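Local coordinates for protein 6-aminohexanoate-cyclic-dimer hydrolase (Arthrobacter sp., PDB 3A2Q) that hydrolyses the cyclic dimer of 6-aminohexanoate, a by-product of nylon-6 manufacture, to the linear dimer, as a member of the amidase family, at residues A[307-312]-A[424-429]; A[300-305]-A[367-372]; A[8-13]-A[162-167]; A[22-27]-A[63-68]; A[191-196]-A[228-233]. The protein carries 1 engineered substitution. All blocks are in the same frame, centred on the assembly; numbering follows the deposited sequence.

Contact 1 of 5, residues A[307-312]-A[424-429]; sequences SFLKDY and FTVPFN
Val426 meets three side chains of segment 307-312. From its CB the two methyls diverge. CG1 lies between the backbone N and the carbonyl carbon (chi1 74°) and points at the rim of the Phe308 ring. Val426 CG1 lies in the ring plane, 4.0 Å from Phe308 CZ. CG2 is set anti to the backbone N and serves two partners. Val426 CG2 lies 4.1 Å from Tyr312 CE2, where the valine and the tyrosine run past each other in opposite directions. Val426 CG2 is also 4.3 Å from Leu309 CD1. Pro427 adds to the same patch, with its CA 4.2 Å from Phe308 CZ.

Helix 308-331 is thus packed on the short helix 427-431. The five touching residues are all buried. The Tyr312 hydroxyl makes a weak hydrogen bond to Ala171 O. The Tyr312 side chain is about 5 Å from a bound 6-aminohexanoic acid. Between the two segments the contact is wholly apolar. It therefore depends on shape and on exclusion of water, and it joins helices 308-331 and 427-431 close to the bound 6-aminohexanoic acid.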
# COMPACT_ATOMS: atom_id res chain seq x y z
N SER A 307 21.74 0.34 -6.86
CA SER A 307 22.51 -0.90 -6.87
C SER A 307 21.90 -1.93 -5.93
O SER A 307 21.93 -3.13 -6.19
CB SER A 307 23.95 -0.63 -6.44
OG SER A 307 24.61 0.21 -7.36
N PHE A 308 21.33 -1.45 -4.83
CA PHE A 308 20.72 -2.30 -3.83
C PHE A 308 19.60 -3.18 -4.37
O PHE A 308 19.32 -4.25 -3.82
CB PHE A 308 20.16 -1.43 -2.69
CG PHE A 308 18.93 -0.65 -3.08
CD1 PHE A 308 17.67 -1.24 -3.01
CD2 PHE A 308 19.03 0.66 -3.54
CE1 PHE A 308 16.52 -0.53 -3.39
CE2 PHE A 308 17.90 1.38 -3.92
CZ PHE A 308 16.64 0.78 -3.85
N LEU A 309 18.94 -2.72 -5.43
CA LEU A 309 17.82 -3.48 -5.98
C LEU A 309 18.22 -4.89 -6.40
O LEU A 309 17.40 -5.81 -6.35
CB LEU A 309 17.19 -2.74 -7.16
CG LEU A 309 15.74 -3.16 -7.48
CD1 LEU A 309 14.85 -2.96 -6.26
CD2 LEU A 309 15.22 -2.35 -8.65
N LYS A 310 19.48 -5.07 -6.80
CA LYS A 310 19.95 -6.39 -7.21
C LYS A 310 19.92 -7.31 -5.99
O LYS A 310 19.45 -8.45 -6.06
CB LYS A 310 21.37 -6.31 -7.76
CG LYS A 310 21.89 -7.63 -8.29
CD LYS A 310 23.35 -7.53 -8.70
CE LYS A 310 23.86 -8.87 -9.21
NZ LYS A 310 23.73 -9.94 -8.18
N ASP A 311 20.41 -6.80 -4.87
CA ASP A 311 20.45 -7.54 -3.61
C ASP A 311 19.04 -7.80 -3.11
O ASP A 311 18.74 -8.86 -2.58
CB ASP A 311 21.22 -6.75 -2.55
CG ASP A 311 22.65 -6.48 -2.95
OD1 ASP A 311 23.42 -7.46 -3.10
OD2 ASP A 311 23.01 -5.30 -3.11
N TYR A 312 18.16 -6.81 -3.27
CA TYR A 312 16.78 -6.95 -2.84
C TYR A 312 16.09 -8.05 -3.64
O TYR A 312 15.31 -8.84 -3.10
CB TYR A 312 16.06 -5.61 -3.02
CG TYR A 312 14.67 -5.57 -2.45
CD1 TYR A 312 14.42 -5.95 -1.13
CD2 TYR A 312 13.59 -5.14 -3.23
CE1 TYR A 312 13.13 -5.89 -0.60
CE2 TYR A 312 12.31 -5.08 -2.70
CZ TYR A 312 12.08 -5.46 -1.39
OH TYR A 312 10.80 -5.41 -0.89
N PHE A 424 10.64 5.31 -7.26
CA PHE A 424 10.62 6.35 -6.23
C PHE A 424 9.98 5.91 -4.91
O PHE A 424 9.92 6.69 -3.95
CB PHE A 424 9.88 7.59 -6.75
CG PHE A 424 10.70 8.47 -7.66
CD1 PHE A 424 11.86 8.00 -8.26
CD2 PHE A 424 10.28 9.77 -7.93
CE1 PHE A 424 12.59 8.81 -9.14
CE2 PHE A 424 11.00 10.58 -8.80
CZ PHE A 424 12.16 10.10 -9.41
N THR A 425 9.50 4.66 -4.83
CA THR A 425 8.90 4.19 -3.59
C THR A 425 9.76 3.16 -2.87
O THR A 425 9.86 3.16 -1.64
CB THR A 425 7.49 3.58 -3.83
OG1 THR A 425 7.54 2.68 -4.94
CG2 THR A 425 6.46 4.67 -4.08
N VAL A 426 10.41 2.28 -3.64
CA VAL A 426 11.21 1.22 -3.04
C VAL A 426 12.37 1.65 -2.12
O VAL A 426 12.69 0.95 -1.16
CB VAL A 426 11.73 0.24 -4.14
CG1 VAL A 426 12.84 0.88 -4.94
CG2 VAL A 426 12.19 -1.05 -3.50
N PRO A 427 13.01 2.81 -2.38
CA PRO A 427 14.10 3.19 -1.48
C PRO A 427 13.66 3.30 -0.02
O PRO A 427 14.44 3.04 0.89
CB PRO A 427 14.57 4.53 -2.03
CG PRO A 427 14.17 4.49 -3.47
CD PRO A 427 12.82 3.84 -3.43
N PHE A 428 12.41 3.68 0.20
CA PHE A 428 11.91 3.85 1.56
C PHE A 428 11.43 2.58 2.23
O PHE A 428 11.18 2.57 3.43
CB PHE A 428 10.87 4.97 1.53
CG PHE A 428 11.40 6.20 0.86
CD1 PHE A 428 12.46 6.91 1.44
CD2 PHE A 428 10.99 6.54 -0.42
CE1 PHE A 428 13.11 7.92 0.74
CE2 PHE A 428 11.63 7.56 -1.13
CZ PHE A 428 12.70 8.25 -0.55
N ASN A 429 11.29 1.51 1.45
CA ASN A 429 10.94 0.22 2.03
C ASN A 429 12.26 -0.24 2.63
O ASN A 429 12.30 -0.88 3.67
CB ASN A 429 10.51 -0.80 0.98
CG ASN A 429 9.15 -0.52 0.42
OD1 ASN A 429 9.01 0.16 -0.59
ND2 ASN A 429 8.12 -1.04 1.10

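Contact 2 of 5, residues A[300-305]-A[367-372]; sequences PEALGD and RYYAGK
The ring of Tyr369 has Ala302 O at its edge, near the ring plane, and meets the Phe308 ring with the two planes about 30° apart. The carbonyl oxygen of Asp305 comes to the ring obliquely, and the Asp305 carboxylate plane is turned 66° from it. The ring is carried to the 3-10 segment 301-304 because CG stands anti to the backbone N (chi1 -175°).

Tyr369 OH donates to Ala302 O at 2.8 Å, from above the carbonyl plane. Asp305 N reaches Ala302 O from the opposite face at 3.0 Å, so two donors grip this oxygen. Leu303 CD2 packs 3.9 Å from Tyr369 OH, and the two side chains cross at about a right angle. One helix turn on, Lys372 CB rests 3.8 Å from Ala302 CB. The lysine chain bends at chi3 and brings Lys372 NZ to Asp305 OD2 at 3.3 Å, a weak bond within a salt bridge. The other carboxylate oxygen, Asp305 OD1, has a stronger partner in Ser307 OG. A water accepts from Ala302 N and donates to Lys372 O at 2.7 Å, linking the two backbones.

The contact ties the loop after strand 294-297 to helix 356-378, away from the annotated sites. Leu303 also reaches Pro427 and Phe428. The chemistry is graded: the bond from the buried tyrosine ties the 3-10 turn to the helix, while the long salt bridge on the exposed lysine probably contributes less.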
# COMPACT_ATOMS: atom_id res chain seq x y z
N PRO A 300 18.36 13.14 -0.94
CA PRO A 300 19.43 12.25 -0.46
C PRO A 300 20.25 11.75 -1.64
O PRO A 300 19.69 11.18 -2.58
CB PRO A 300 18.67 11.12 0.24
CG PRO A 300 17.35 11.75 0.61
CD PRO A 300 17.03 12.63 -0.57
N GLU A 301 21.56 11.95 -1.62
CA GLU A 301 22.37 11.51 -2.75
C GLU A 301 22.26 10.01 -2.97
O GLU A 301 22.49 9.52 -4.07
CB GLU A 301 23.83 11.91 -2.59
CG GLU A 301 24.54 11.37 -1.37
CD GLU A 301 26.01 11.75 -1.36
OE1 GLU A 301 26.31 12.95 -1.55
OE2 GLU A 301 26.86 10.86 -1.16
N ALA A 302 21.90 9.28 -1.91
CA ALA A 302 21.75 7.84 -2.00
C ALA A 302 20.69 7.47 -3.04
O ALA A 302 20.72 6.39 -3.61
CB ALA A 302 21.36 7.26 -0.65
N LEU A 303 19.74 8.38 -3.27
CA LEU A 303 18.69 8.11 -4.24
C LEU A 303 19.23 8.02 -5.66
O LEU A 303 18.54 7.54 -6.56
CB LEU A 303 17.58 9.17 -4.15
CG LEU A 303 16.78 9.17 -2.84
CD1 LEU A 303 15.59 10.12 -2.95
CD2 LEU A 303 16.28 7.77 -2.53
N GLY A 304 20.47 8.47 -5.87
CA GLY A 304 21.06 8.41 -7.19
C GLY A 304 21.62 7.03 -7.48
O GLY A 304 22.14 6.77 -8.57
N ASP A 305 21.49 6.13 -6.51
CA ASP A 305 22.00 4.78 -6.64
C ASP A 305 20.89 3.76 -6.39
O ASP A 305 20.13 3.87 -5.43
CB ASP A 305 23.16 4.59 -5.64
CG ASP A 305 23.65 3.15 -5.55
OD1 ASP A 305 23.88 2.52 -6.60
OD2 ASP A 305 23.81 2.66 -4.41
N ARG A 367 20.77 -2.83 4.77
CA ARG A 367 21.00 -2.03 5.96
C ARG A 367 21.96 -0.88 5.64
O ARG A 367 21.76 0.24 6.08
CB ARG A 367 21.59 -2.87 7.11
CG ARG A 367 20.81 -4.14 7.44
CD ARG A 367 19.31 -3.92 7.49
NE ARG A 367 18.62 -5.14 7.92
CZ ARG A 367 17.39 -5.48 7.55
NH1 ARG A 367 16.69 -4.71 6.73
NH2 ARG A 367 16.86 -6.61 8.01
N TYR A 368 23.00 -1.17 4.86
CA TYR A 368 23.95 -0.13 4.50
C TYR A 368 23.29 0.96 3.67
O TYR A 368 23.53 2.14 3.90
CB TYR A 368 25.15 -0.73 3.76
CG TYR A 368 26.27 -1.16 4.70
CD1 TYR A 368 26.83 -0.26 5.60
CD2 TYR A 368 26.76 -2.48 4.69
CE1 TYR A 368 27.85 -0.65 6.48
CE2 TYR A 368 27.78 -2.88 5.56
CZ TYR A 368 28.32 -1.95 6.45
OH TYR A 368 29.31 -2.33 7.33
N TYR A 369 22.45 0.57 2.72
CA TYR A 369 21.77 1.55 1.89
C TYR A 369 20.84 2.39 2.75
O TYR A 369 20.78 3.62 2.61
CB TYR A 369 20.98 0.87 0.78
CG TYR A 369 20.37 1.85 -0.18
CD1 TYR A 369 21.17 2.53 -1.11
CD2 TYR A 369 19.01 2.14 -0.14
CE1 TYR A 369 20.61 3.48 -1.98
CE2 TYR A 369 18.45 3.08 -1.00
CZ TYR A 369 19.25 3.75 -1.91
OH TYR A 369 18.68 4.67 -2.76
N ALA A 370 20.11 1.73 3.65
CA ALA A 370 19.19 2.43 4.54
C ALA A 370 19.95 3.54 5.26
O ALA A 370 19.47 4.66 5.38
CB ALA A 370 18.61 1.45 5.57
N GLY A 371 21.14 3.22 5.73
CA GLY A 371 21.94 4.21 6.42
C GLY A 371 22.27 5.41 5.55
O GLY A 371 22.16 6.55 5.99
N LYS A 372 22.68 5.15 4.31
CA LYS A 372 23.02 6.24 3.40
C LYS A 372 21.82 7.15 3.20
O LYS A 372 21.96 8.38 3.19
CB LYS A 372 23.49 5.70 2.04
CG LYS A 372 24.77 4.87 2.10
CD LYS A 372 25.39 4.67 0.71
CE LYS A 372 24.40 4.05 -0.27
NZ LYS A 372 24.93 4.04 -1.67
O HOH W 1 21.87 9.97 1.06

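Contact 3 of 5, residues A[8-13]-A[162-167]; sequences QDATAQ and LSPVAH
Pro164 is set against Ala10 and Gln13, with its ring turned toward the first turn of helix 10-19. The carboxamide of Gln13 slants across the proline ring. Gln13 NE2 is 3.5 Å from Pro164 CB, and Gln13 OE1 passes 4.0 Å from Pro164 CG. The Ala10 methyl touches both Pro164 and Val165. Ala10 CB is 3.9 Å from Pro164 CG and 3.6 Å from Val165 CG1. That valine methyl is anti to the carbonyl carbon (chi1 -57°), which turns it to the alanine.

The amide of Gln13 is held from within its own segment. Gln13 NE2 donates to Gln8 O at 2.8 Å in a nearly straight bond of 164°, and the acceptor lies in the amide plane. This fixes the rotation of the group that covers the proline. A leucine in its place would probably leave Gln8 O without this donor and the side chain over Pro164 free to turn. Asp9 is the N-cap. Asp9 OD1 accepts from Ala12 N at 2.7 Å, while Asp9 OD2 forms a salt bridge with Arg220 NE. Across the two segments the contact itself is van der Waals only.

The start of helix 10-19 is thereby seated on the turn leading into strand 165-170, an interior strand of the mixed sheet. Helix 219-229 borders the same place through Asp221, which accepts from Ala10 N. Leu27 of helix 24-42 touches Gln13, and Val67, just before strand 68-72, touches Pro164.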
# COMPACT_ATOMS: atom_id res chain seq x y z
N GLN A 8 -18.23 10.18 1.96
CA GLN A 8 -17.79 10.73 3.24
C GLN A 8 -16.65 9.82 3.73
O GLN A 8 -16.67 8.63 3.45
CB GLN A 8 -18.94 10.69 4.25
CG GLN A 8 -20.23 11.34 3.77
CD GLN A 8 -20.27 12.83 4.04
OE1 GLN A 8 -20.45 13.26 5.18
NE2 GLN A 8 -20.10 13.63 2.99
N ASP A 9 -15.67 10.37 4.44
CA ASP A 9 -14.59 9.52 4.92
C ASP A 9 -15.05 8.67 6.10
O ASP A 9 -16.19 8.78 6.54
CB ASP A 9 -13.34 10.33 5.29
CG ASP A 9 -13.57 11.31 6.42
OD1 ASP A 9 -14.54 11.14 7.18
OD2 ASP A 9 -12.75 12.25 6.56
N ALA A 10 -14.17 7.82 6.61
CA ALA A 10 -14.51 6.94 7.73
C ALA A 10 -14.93 7.69 8.98
O ALA A 10 -15.86 7.28 9.67
CB ALA A 10 -13.34 6.01 8.04
N THR A 11 -14.24 8.79 9.28
CA THR A 11 -14.56 9.59 10.45
C THR A 11 -15.98 10.16 10.36
O THR A 11 -16.74 10.10 11.33
CB THR A 11 -13.56 10.75 10.62
OG1 THR A 11 -12.24 10.21 10.77
CG2 THR A 11 -13.91 11.57 11.85
N ALA A 12 -16.33 10.69 9.20
CA ALA A 12 -17.66 11.27 9.01
C ALA A 12 -18.73 10.18 9.01
O ALA A 12 -19.83 10.39 9.52
CB ALA A 12 -17.71 12.06 7.71
N GLN A 13 -18.42 9.03 8.43
CA GLN A 13 -19.37 7.92 8.39
C GLN A 13 -19.63 7.36 9.77
O GLN A 13 -20.74 6.92 10.07
CB GLN A 13 -18.87 6.81 7.48
CG GLN A 13 -18.98 7.12 6.01
CD GLN A 13 -18.61 5.94 5.15
OE1 GLN A 13 -18.97 4.80 5.46
NE2 GLN A 13 -17.89 6.19 4.07
N LEU A 162 -16.15 1.78 -2.21
CA LEU A 162 -16.68 0.49 -1.79
C LEU A 162 -16.45 0.38 -0.28
O LEU A 162 -17.01 -0.49 0.39
CB LEU A 162 -15.98 -0.65 -2.53
CG LEU A 162 -15.90 -0.53 -4.05
CD1 LEU A 162 -15.41 -1.85 -4.63
CD2 LEU A 162 -17.26 -0.18 -4.63
N SER A 163 -15.62 1.28 0.23
CA SER A 163 -15.28 1.38 1.66
C SER A 163 -14.48 2.66 1.82
O SER A 163 -13.77 3.08 0.91
CB SER A 163 -14.45 0.18 2.11
OG SER A 163 -15.25 -0.97 2.26
N PRO A 164 -14.58 3.31 2.99
CA PRO A 164 -13.83 4.56 3.22
C PRO A 164 -12.35 4.33 3.53
O PRO A 164 -11.54 5.24 3.38
CB PRO A 164 -14.58 5.20 4.38
CG PRO A 164 -15.11 4.02 5.14
CD PRO A 164 -15.56 3.08 4.07
N VAL A 165 -12.02 3.12 3.96
CA VAL A 165 -10.65 2.77 4.30
C VAL A 165 -10.38 1.31 3.97
O VAL A 165 -11.31 0.50 3.89
CB VAL A 165 -10.37 2.99 5.80
CG1 VAL A 165 -10.66 4.43 6.19
CG2 VAL A 165 -11.21 2.04 6.63
N ALA A 166 -9.11 0.96 3.79
CA ALA A 166 -8.75 -0.41 3.47
C ALA A 166 -7.31 -0.69 3.85
O ALA A 166 -6.50 0.22 4.04
CB ALA A 166 -8.95 -0.67 1.99
N HIS A 167 -7.00 -1.98 3.95
CA HIS A 167 -5.67 -2.44 4.29
C HIS A 167 -4.91 -2.88 3.04
O HIS A 167 -5.50 -3.14 1.99
CB HIS A 167 -5.77 -3.61 5.28
CG HIS A 167 -4.61 -4.56 5.23
ND1 HIS A 167 -4.46 -5.50 4.24
CD2 HIS A 167 -3.53 -4.68 6.04
CE1 HIS A 167 -3.34 -6.17 4.44
NE2 HIS A 167 -2.75 -5.69 5.52

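Contact 4 of 5, residues A[22-27]-A[63-68]; sequences ISRTEL and PFAGVP
A water joins Arg24 O to Gly66 O and is the polar link between the two segments. This water donates to Arg24 O at 2.6 Å and to Gly66 O at 2.9 Å. Leu27 CD2 is 3.8 Å from Gly66 O, the same glycine oxygen. Leu27 CG stands anti to the backbone N (chi1 179°), which sends the side chain toward the loop. Leu27 CD2 also packs 4.3 Å from Pro68 CD.

Arg24 works differently. Its chain is extended from CG to NE and runs alongside the turn. Ala65 CB sits over one face of the guanidinium, offset toward the rim, 3.9 Å from Arg24 NH2. Arg24 NH1 donates to Ser57 O, which holds the charged end in place over the alanine.

Residues Phe64 to Val67 form a type II beta turn, closed by Val67 N to Phe64 O. Gly66 has the positive phi (92°) of this turn. A side chain there would strike the preceding carbonyl and also crowd Arg24 CG. The helix start facing it carries a capping box. Ser23 N donates to Glu26 OE2 at 3.0 Å, from above the carboxylate plane, and Ser23 OG weakly accepts from Thr25 N.

The first turn of helix 24-42 thus lies against the loop that leads from helix 50-59 into strand 68-72. Helix 10-19 touches the loop too, with Ala14 on Val67. Backbone bonds of Gly66 and Val67 to Gly111 and Val113 join the turn to the start of strand 113-118.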
# COMPACT_ATOMS: atom_id res chain seq x y z
N ILE A 22 -27.84 8.04 10.62
CA ILE A 22 -27.91 6.78 9.90
C ILE A 22 -27.76 5.59 10.85
O ILE A 22 -27.15 5.70 11.91
CB ILE A 22 -26.79 6.69 8.83
CG1 ILE A 22 -26.90 7.88 7.88
CG2 ILE A 22 -26.91 5.39 8.06
CD1 ILE A 22 -25.81 7.90 6.82
N SER A 23 -28.32 4.46 10.45
CA SER A 23 -28.25 3.24 11.23
C SER A 23 -27.08 2.40 10.74
O SER A 23 -26.61 2.58 9.61
CB SER A 23 -29.55 2.45 11.10
OG SER A 23 -29.46 1.21 11.78
N ARG A 24 -26.62 1.46 11.56
CA ARG A 24 -25.51 0.60 11.18
C ARG A 24 -25.90 -0.28 10.01
O ARG A 24 -25.07 -0.62 9.16
CB ARG A 24 -25.09 -0.29 12.36
CG ARG A 24 -24.70 0.47 13.60
CD ARG A 24 -24.25 -0.47 14.70
NE ARG A 24 -23.81 0.27 15.88
CZ ARG A 24 -23.25 -0.29 16.94
NH1 ARG A 24 -23.04 -1.60 16.97
NH2 ARG A 24 -22.88 0.46 17.97
N THR A 25 -27.17 -0.66 9.97
CA THR A 25 -27.69 -1.51 8.91
C THR A 25 -27.82 -0.70 7.62
O THR A 25 -27.55 -1.21 6.54
CB THR A 25 -29.08 -2.07 9.27
OG1 THR A 25 -29.04 -2.60 10.59
CG2 THR A 25 -29.47 -3.16 8.29
N GLU A 26 -28.26 0.54 7.76
CA GLU A 26 -28.42 1.42 6.60
C GLU A 26 -27.07 1.61 5.91
O GLU A 26 -26.93 1.34 4.72
CB GLU A 26 -28.98 2.77 7.04
CG GLU A 26 -30.48 2.77 7.28
CD GLU A 26 -31.01 4.11 7.74
OE1 GLU A 26 -32.24 4.34 7.64
OE2 GLU A 26 -30.20 4.95 8.20
N LEU A 27 -26.08 2.08 6.67
CA LEU A 27 -24.75 2.30 6.13
C LEU A 27 -24.20 1.03 5.50
O LEU A 27 -23.72 1.05 4.36
CB LEU A 27 -23.81 2.78 7.24
CG LEU A 27 -22.35 3.05 6.84
CD1 LEU A 27 -22.30 4.12 5.76
CD2 LEU A 27 -21.56 3.49 8.06
N PRO A 63 -14.83 3.89 18.32
CA PRO A 63 -14.80 5.14 17.55
C PRO A 63 -15.23 5.02 16.09
O PRO A 63 -15.49 6.03 15.43
CB PRO A 63 -13.35 5.60 17.69
CG PRO A 63 -12.59 4.32 17.91
CD PRO A 63 -13.49 3.56 18.85
N PHE A 64 -15.30 3.80 15.58
CA PHE A 64 -15.70 3.57 14.19
C PHE A 64 -16.73 2.44 14.09
O PHE A 64 -16.80 1.75 13.08
CB PHE A 64 -14.48 3.23 13.33
CG PHE A 64 -13.54 4.38 13.15
CD1 PHE A 64 -13.80 5.36 12.19
CD2 PHE A 64 -12.41 4.52 13.96
CE1 PHE A 64 -12.95 6.46 12.05
CE2 PHE A 64 -11.56 5.61 13.82
CZ PHE A 64 -11.84 6.58 12.86
N ALA A 65 -17.54 2.28 15.13
CA ALA A 65 -18.55 1.23 15.15
C ALA A 65 -19.45 1.29 13.91
O ALA A 65 -20.06 2.32 13.62
CB ALA A 65 -19.40 1.34 16.41
N GLY A 66 -19.50 0.18 13.17
CA GLY A 66 -20.33 0.12 11.98
C GLY A 66 -19.69 0.49 10.65
O GLY A 66 -20.26 0.24 9.59
N VAL A 67 -18.50 1.08 10.69
CA VAL A 67 -17.83 1.47 9.46
C VAL A 67 -17.16 0.29 8.78
O VAL A 67 -16.36 -0.43 9.39
CB VAL A 67 -16.76 2.55 9.71
CG1 VAL A 67 -16.16 3.00 8.38
CG2 VAL A 67 -17.39 3.74 10.44
N PRO A 68 -17.48 0.06 7.50
CA PRO A 68 -16.90 -1.05 6.74
C PRO A 68 -15.48 -0.77 6.28
O PRO A 68 -15.11 0.39 6.08
CB PRO A 68 -17.86 -1.20 5.55
CG PRO A 68 -19.10 -0.44 5.95
CD PRO A 68 -18.54 0.72 6.71
O HOH W 2 -22.69 -1.35 9.84

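Contact 5 of 5, residues A[191-196]-A[228-233]; sequences RGRISP and VVSGHR
Gly231 N donates to Arg193 O at 3.0 Å, nearly in line with the carbonyl bond, and Ser230 CA adds a CH contact to the same oxygen. Gly192 and Gly231 both adopt positive phi, at angles where a side chain would strike the preceding carbonyl.

The Ile194 side chain lies slantwise against Val229, with Ile194 CD1 3.6 Å from Val229 CG2. The aliphatic part of Arg193 covers Ser230, its CG 3.3 Å from Ser230 OG. That hydroxyl bonds to Leu226 O. The Arg193 chain leaves anti to its backbone N (chi1 -180°), then bends at chi2 and chi3. This carries the guanidinium past the serine to Glu460 and Pro241 O. A serine at this position would probably leave Glu460 without its salt-bridge mate and uncover Ser230. Farther on, Ser195 CB rests 3.5 Å from Arg233 CG, while Ser195 OG bonds to Asp236. The Arg233 guanidinium turns away and makes a cation-pi contact with Tyr102.

Two waters fill in between the backbones. One accepts from Ser195 N at 2.9 Å and lies within bonding distance of Val229 O and Gly231 O. The other lies near Ser195 O and Val229 O.

Helix 219-229 stops at Val229. Its end and the chain after it pack on the loop between strand 185-188 and helix 202-207. Phe103 of helix 102-110 touches both Ile194 and Val229. The contact is peripheral to the amidase active site: Lys72, probably part of the charge relay as in other amidases, is about 12 Å from Ile194, side chain to side chain.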
# COMPACT_ATOMS: atom_id res chain seq x y z
N ARG A 191 8.85 1.32 9.56
CA ARG A 191 9.01 -0.12 9.73
C ARG A 191 8.74 -0.46 11.19
O ARG A 191 9.24 0.22 12.09
CB ARG A 191 10.44 -0.52 9.35
CG ARG A 191 10.82 -1.96 9.70
CD ARG A 191 12.27 -2.23 9.32
NE ARG A 191 12.45 -2.23 7.87
CZ ARG A 191 13.51 -1.73 7.24
NH1 ARG A 191 14.51 -1.18 7.92
NH2 ARG A 191 13.58 -1.80 5.91
N GLY A 192 7.95 -1.50 11.43
CA GLY A 192 7.65 -1.90 12.79
C GLY A 192 6.52 -1.15 13.46
O GLY A 192 6.31 -1.30 14.67
N ARG A 193 5.79 -0.33 12.70
CA ARG A 193 4.68 0.42 13.26
C ARG A 193 3.45 -0.47 13.39
O ARG A 193 2.80 -0.51 14.44
CB ARG A 193 4.33 1.62 12.37
CG ARG A 193 3.17 2.48 12.89
CD ARG A 193 3.55 3.24 14.16
NE ARG A 193 4.60 4.23 13.92
CZ ARG A 193 5.35 4.77 14.87
NH1 ARG A 193 5.18 4.41 16.14
NH2 ARG A 193 6.29 5.65 14.56
N ILE A 194 3.13 -1.19 12.32
CA ILE A 194 1.95 -2.06 12.29
C ILE A 194 2.33 -3.53 12.24
O ILE A 194 3.07 -3.96 11.36
CB ILE A 194 1.07 -1.77 11.05
CG1 ILE A 194 0.69 -0.28 11.03
CG2 ILE A 194 -0.17 -2.66 11.07
CD1 ILE A 194 -0.22 0.11 9.86
N SER A 195 1.81 -4.31 13.19
CA SER A 195 2.13 -5.73 13.23
C SER A 195 1.45 -6.55 12.14
O SER A 195 0.25 -6.39 11.90
CB SER A 195 1.74 -6.32 14.58
OG SER A 195 1.98 -7.72 14.57
N PRO A 196 2.21 -7.43 11.46
CA PRO A 196 1.70 -8.30 10.40
C PRO A 196 1.49 -9.70 10.98
O PRO A 196 1.18 -10.64 10.25
CB PRO A 196 2.83 -8.29 9.39
CG PRO A 196 4.03 -8.34 10.30
CD PRO A 196 3.68 -7.37 11.42
N VAL A 228 -5.36 2.84 15.79
CA VAL A 228 -6.04 1.57 15.95
C VAL A 228 -5.16 0.34 15.79
O VAL A 228 -5.20 -0.58 16.62
CB VAL A 228 -7.22 1.45 14.94
CG1 VAL A 228 -7.89 0.09 15.07
CG2 VAL A 228 -8.22 2.57 15.17
N VAL A 229 -4.33 0.31 14.74
CA VAL A 229 -3.52 -0.86 14.46
C VAL A 229 -2.03 -0.85 14.78
O VAL A 229 -1.34 -1.82 14.50
CB VAL A 229 -3.66 -1.27 12.97
CG1 VAL A 229 -5.13 -1.46 12.61
CG2 VAL A 229 -3.03 -0.20 12.07
N SER A 230 -1.54 0.23 15.38
CA SER A 230 -0.11 0.31 15.70
C SER A 230 0.29 -0.30 17.04
O SER A 230 -0.56 -0.63 17.87
CB SER A 230 0.34 1.77 15.65
OG SER A 230 0.19 2.31 14.34
N GLY A 231 1.60 -0.47 17.24
CA GLY A 231 2.09 -1.02 18.49
C GLY A 231 2.78 -2.37 18.39
O GLY A 231 2.45 -3.18 17.53
N HIS A 232 3.73 -2.61 19.29
CA HIS A 232 4.47 -3.86 19.31
C HIS A 232 3.63 -5.03 19.81
O HIS A 232 3.00 -4.95 20.86
CB HIS A 232 5.71 -3.74 20.21
CG HIS A 232 6.53 -5.00 20.28
ND1 HIS A 232 7.31 -5.43 19.23
CD2 HIS A 232 6.65 -5.93 21.25
CE1 HIS A 232 7.88 -6.58 19.55
NE2 HIS A 232 7.49 -6.91 20.77
N ARG A 233 3.63 -6.13 19.05
CA ARG A 233 2.89 -7.33 19.43
C ARG A 233 3.92 -8.45 19.60
O ARG A 233 5.03 -8.37 19.07
CB ARG A 233 1.86 -7.73 18.36
CG ARG A 233 0.85 -6.64 17.98
CD ARG A 233 0.15 -6.02 19.19
NE ARG A 233 -0.64 -6.97 19.98
CZ ARG A 233 -1.86 -7.39 19.66
NH1 ARG A 233 -2.46 -6.95 18.56
NH2 ARG A 233 -2.49 -8.25 20.45
O HOH W 3 0.50 -3.56 15.64
O HOH W 4 -1.76 -4.59 13.54

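From the N terminus, contact 3 opens first, at helix 10-19, and closes a long loop at strand 165-170. Contact 4 is nested inside that loop, joining helix 24-42 to the approach to strand 68-72. The two touch through Pro164 and Val67. Contact 5 follows in series and ties the end of helix 219-229 to the loop after strand 185-188. Contacts 2 and 1 come last and cross, since their segments alternate along the chain. Contact 2 ties the loop after strand 294-297 to helix 356-378, and contact 1 ties helix 308-331 to helix 427-431. Phe308 touches Tyr369 between them. They lie across the chain's centre from contacts 3 and 4. Asn429 and Arg191 connect contacts 1 and 5.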